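Local coordinates for effector protein Lem4 (lpg1101) (Legionella pneumophila subsp. pneumophila, PDB 6CGK), which acts as a membrane-associated protein tyrosine phosphatase of the haloacid dehalogenase superfamily, translocated into host cells as an effector, at residues N82-Q87 / E194-C199. The protein carries 1 engineered substitution. Residues are numbered along the deposited sequence; the frame is centred on the assembly and turned at random.
Sequences NKLHPQ and EILTNC
Leu84 reaches from the loop 82-87 to Ile195 and Leu196 of helix 188-198, and the contact is made by the methyl groups at its tip. Its CB is still 5.8 Å from CG2 of Ile195, too far for direct packing. One bond further, CG of Leu84 stands 4.9 Å from CD2 of Leu196. The approach is completed at the two branches: CD1 of Leu84 lies 3.9 Å from CG2 of Ile195 and 4.2 Å from CD2 of Leu196, while CD2 of Leu84 comes to 4.3 Å from that same Leu196 methyl. A chi2 of 177° sets CD1 opposite CA, which carries this branch out to both partners. The Leu84 side chain runs slantwise to Ile195 but nearly perpendicular to Leu196. CA of Leu84 and CA of Leu196 are 9.5 Å apart, and the side chains span this distance without any hydrogen bond between the segments.

In the parallel-sheet Rossmann-like core of the haloacid dehalogenase fold, strand order 3-2-1-4-5, residues 82-87 link helix 72-82 to strand 89-93. Helix 188-198 follows edge strand 176-180. The contact therefore joins a crossover loop to the penultimate helix, 188-198, away from the magnesium site. Ile195 also touches Phe77 and Val81 of helix 72-82, and Tyr206 of helix 200-206 packs on Leu84.

A type I turn from Asn82 to His85 presents Leu84, with His85 N bonded to Asn82 O at 3.1 Å. On the helix side, Asn198 turns its side-chain amide back: ND2 donates to Glu194 O at 2.6 Å with an N-H...O angle of 170°. That carbonyl also receives a weak bond from the Asn198 backbone N, so one residue grips it twice at the end of the helix.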
loop_
_atom_site.group_PDB
_atom_site.type_symbol
_atom_site.label_atom_id
_atom_site.label_comp_id
_atom_site.label_asym_id
_atom_site.label_seq_id
_atom_site.Cartn_x
_atom_site.Cartn_y
_atom_site.Cartn_z
ATOM N N ASN A 82 2.331 3.135 -10.580
ATOM C CA ASN A 82 1.801 2.075 -11.442
ATOM C C ASN A 82 2.443 2.106 -12.822
ATOM O O ASN A 82 2.665 1.055 -13.444
ATOM C CB ASN A 82 0.283 2.221 -11.600
ATOM C CG ASN A 82 -0.511 1.493 -10.523
ATOM O OD1 ASN A 82 -0.015 0.592 -9.826
ATOM N ND2 ASN A 82 -1.775 1.898 -10.372
ATOM N N LYS A 83 2.716 3.305 -13.344
ATOM C CA LYS A 83 3.300 3.394 -14.679
ATOM C C LYS A 83 4.752 2.920 -14.695
ATOM O O LYS A 83 5.265 2.599 -15.768
ATOM C CB LYS A 83 3.201 4.825 -15.226
ATOM C CG LYS A 83 1.750 5.351 -15.433
ATOM C CD LYS A 83 1.714 6.872 -15.717
ATOM C CE LYS A 83 0.326 7.418 -16.058
ATOM N NZ LYS A 83 -0.465 7.793 -14.829
ATOM N N LEU A 84 5.414 2.862 -13.535
ATOM C CA LEU A 84 6.776 2.342 -13.473
ATOM C C LEU A 84 6.824 0.827 -13.384
ATOM O O LEU A 84 7.921 0.267 -13.317
ATOM C CB LEU A 84 7.525 2.927 -12.276
ATOM C CG LEU A 84 7.620 4.449 -12.179
ATOM C CD1 LEU A 84 8.333 4.794 -10.873
ATOM C CD2 LEU A 84 8.351 5.026 -13.384
ATOM N N HIS A 85 5.677 0.163 -13.341
ATOM C CA HIS A 85 5.665 -1.292 -13.333
ATOM C C HIS A 85 6.237 -1.809 -14.651
ATOM O O HIS A 85 5.948 -1.242 -15.713
ATOM C CB HIS A 85 4.230 -1.786 -13.139
ATOM C CG HIS A 85 4.107 -3.267 -12.959
ATOM N ND1 HIS A 85 3.982 -4.136 -14.022
ATOM C CD2 HIS A 85 4.059 -4.031 -11.839
ATOM C CE1 HIS A 85 3.868 -5.370 -13.565
ATOM N NE2 HIS A 85 3.926 -5.336 -12.247
ATOM N N PRO A 86 7.044 -2.890 -14.637
ATOM C CA PRO A 86 7.440 -3.755 -13.522
ATOM C C PRO A 86 8.752 -3.371 -12.848
ATOM O O PRO A 86 9.203 -4.137 -11.989
ATOM C CB PRO A 86 7.576 -5.122 -14.194
ATOM C CG PRO A 86 8.106 -4.788 -15.553
ATOM C CD PRO A 86 7.493 -3.440 -15.930
ATOM N N GLN A 87 9.353 -2.230 -13.211
ATOM C CA GLN A 87 10.622 -1.861 -12.580
ATOM C C GLN A 87 10.457 -1.603 -11.082
ATOM O O GLN A 87 11.409 -1.792 -10.310
ATOM C CB GLN A 87 11.227 -0.633 -13.263
ATOM C CG GLN A 87 12.132 -0.945 -14.448
ATOM C CD GLN A 87 11.381 -1.064 -15.753
ATOM O OE1 GLN A 87 10.211 -0.692 -15.851
ATOM N NE2 GLN A 87 12.056 -1.573 -16.778
ATOM N N GLU A 194 12.321 10.211 -4.846
ATOM C CA GLU A 194 13.226 9.234 -4.239
ATOM C C GLU A 194 13.266 7.934 -5.041
ATOM O O GLU A 194 14.341 7.353 -5.238
ATOM C CB GLU A 194 12.813 8.945 -2.788
ATOM C CG GLU A 194 12.928 10.125 -1.807
ATOM C CD GLU A 194 12.556 9.745 -0.360
ATOM O OE1 GLU A 194 11.862 8.714 -0.153
ATOM O OE2 GLU A 194 12.955 10.483 0.572
ATOM N N ILE A 195 12.109 7.452 -5.504
ATOM C CA ILE A 195 12.110 6.278 -6.377
ATOM C C ILE A 195 12.988 6.531 -7.598
ATOM O O ILE A 195 13.916 5.770 -7.890
ATOM C CB ILE A 195 10.682 5.905 -6.801
ATOM C CG1 ILE A 195 9.863 5.450 -5.599
ATOM C CG2 ILE A 195 10.725 4.820 -7.855
ATOM C CD1 ILE A 195 8.367 5.346 -5.904
ATOM N N LEU A 196 12.707 7.610 -8.332
ATOM C CA LEU A 196 13.429 7.860 -9.578
ATOM C C LEU A 196 14.918 8.069 -9.332
ATOM O O LEU A 196 15.754 7.675 -10.155
ATOM C CB LEU A 196 12.843 9.081 -10.294
ATOM C CG LEU A 196 11.419 8.979 -10.832
ATOM C CD1 LEU A 196 11.115 10.200 -11.691
ATOM C CD2 LEU A 196 11.241 7.709 -11.639
ATOM N N THR A 197 15.264 8.718 -8.216
ATOM C CA THR A 197 16.671 8.958 -7.887
ATOM C C THR A 197 17.415 7.673 -7.546
ATOM O O THR A 197 18.633 7.609 -7.720
ATOM C CB THR A 197 16.789 9.935 -6.710
ATOM O OG1 THR A 197 16.136 11.171 -7.037
ATOM C CG2 THR A 197 18.243 10.211 -6.402
ATOM N N ASN A 198 16.721 6.646 -7.057
ATOM C CA ASN A 198 17.373 5.428 -6.599
ATOM C C ASN A 198 17.121 4.211 -7.482
ATOM O O ASN A 198 17.641 3.138 -7.180
ATOM C CB ASN A 198 16.936 5.103 -5.165
ATOM C CG ASN A 198 17.424 6.125 -4.163
ATOM O OD1 ASN A 198 18.533 6.026 -3.654
ATOM N ND2 ASN A 198 16.593 7.112 -3.871
ATOM N N CYS A 199 16.335 4.331 -8.550
ATOM C CA CYS A 199 15.996 3.193 -9.411
ATOM C C CYS A 199 16.345 3.577 -10.847
ATOM O O CYS A 199 15.521 4.151 -11.565
ATOM C CB CYS A 199 14.524 2.802 -9.283
ATOM S SG CYS A 199 13.979 2.315 -7.610
#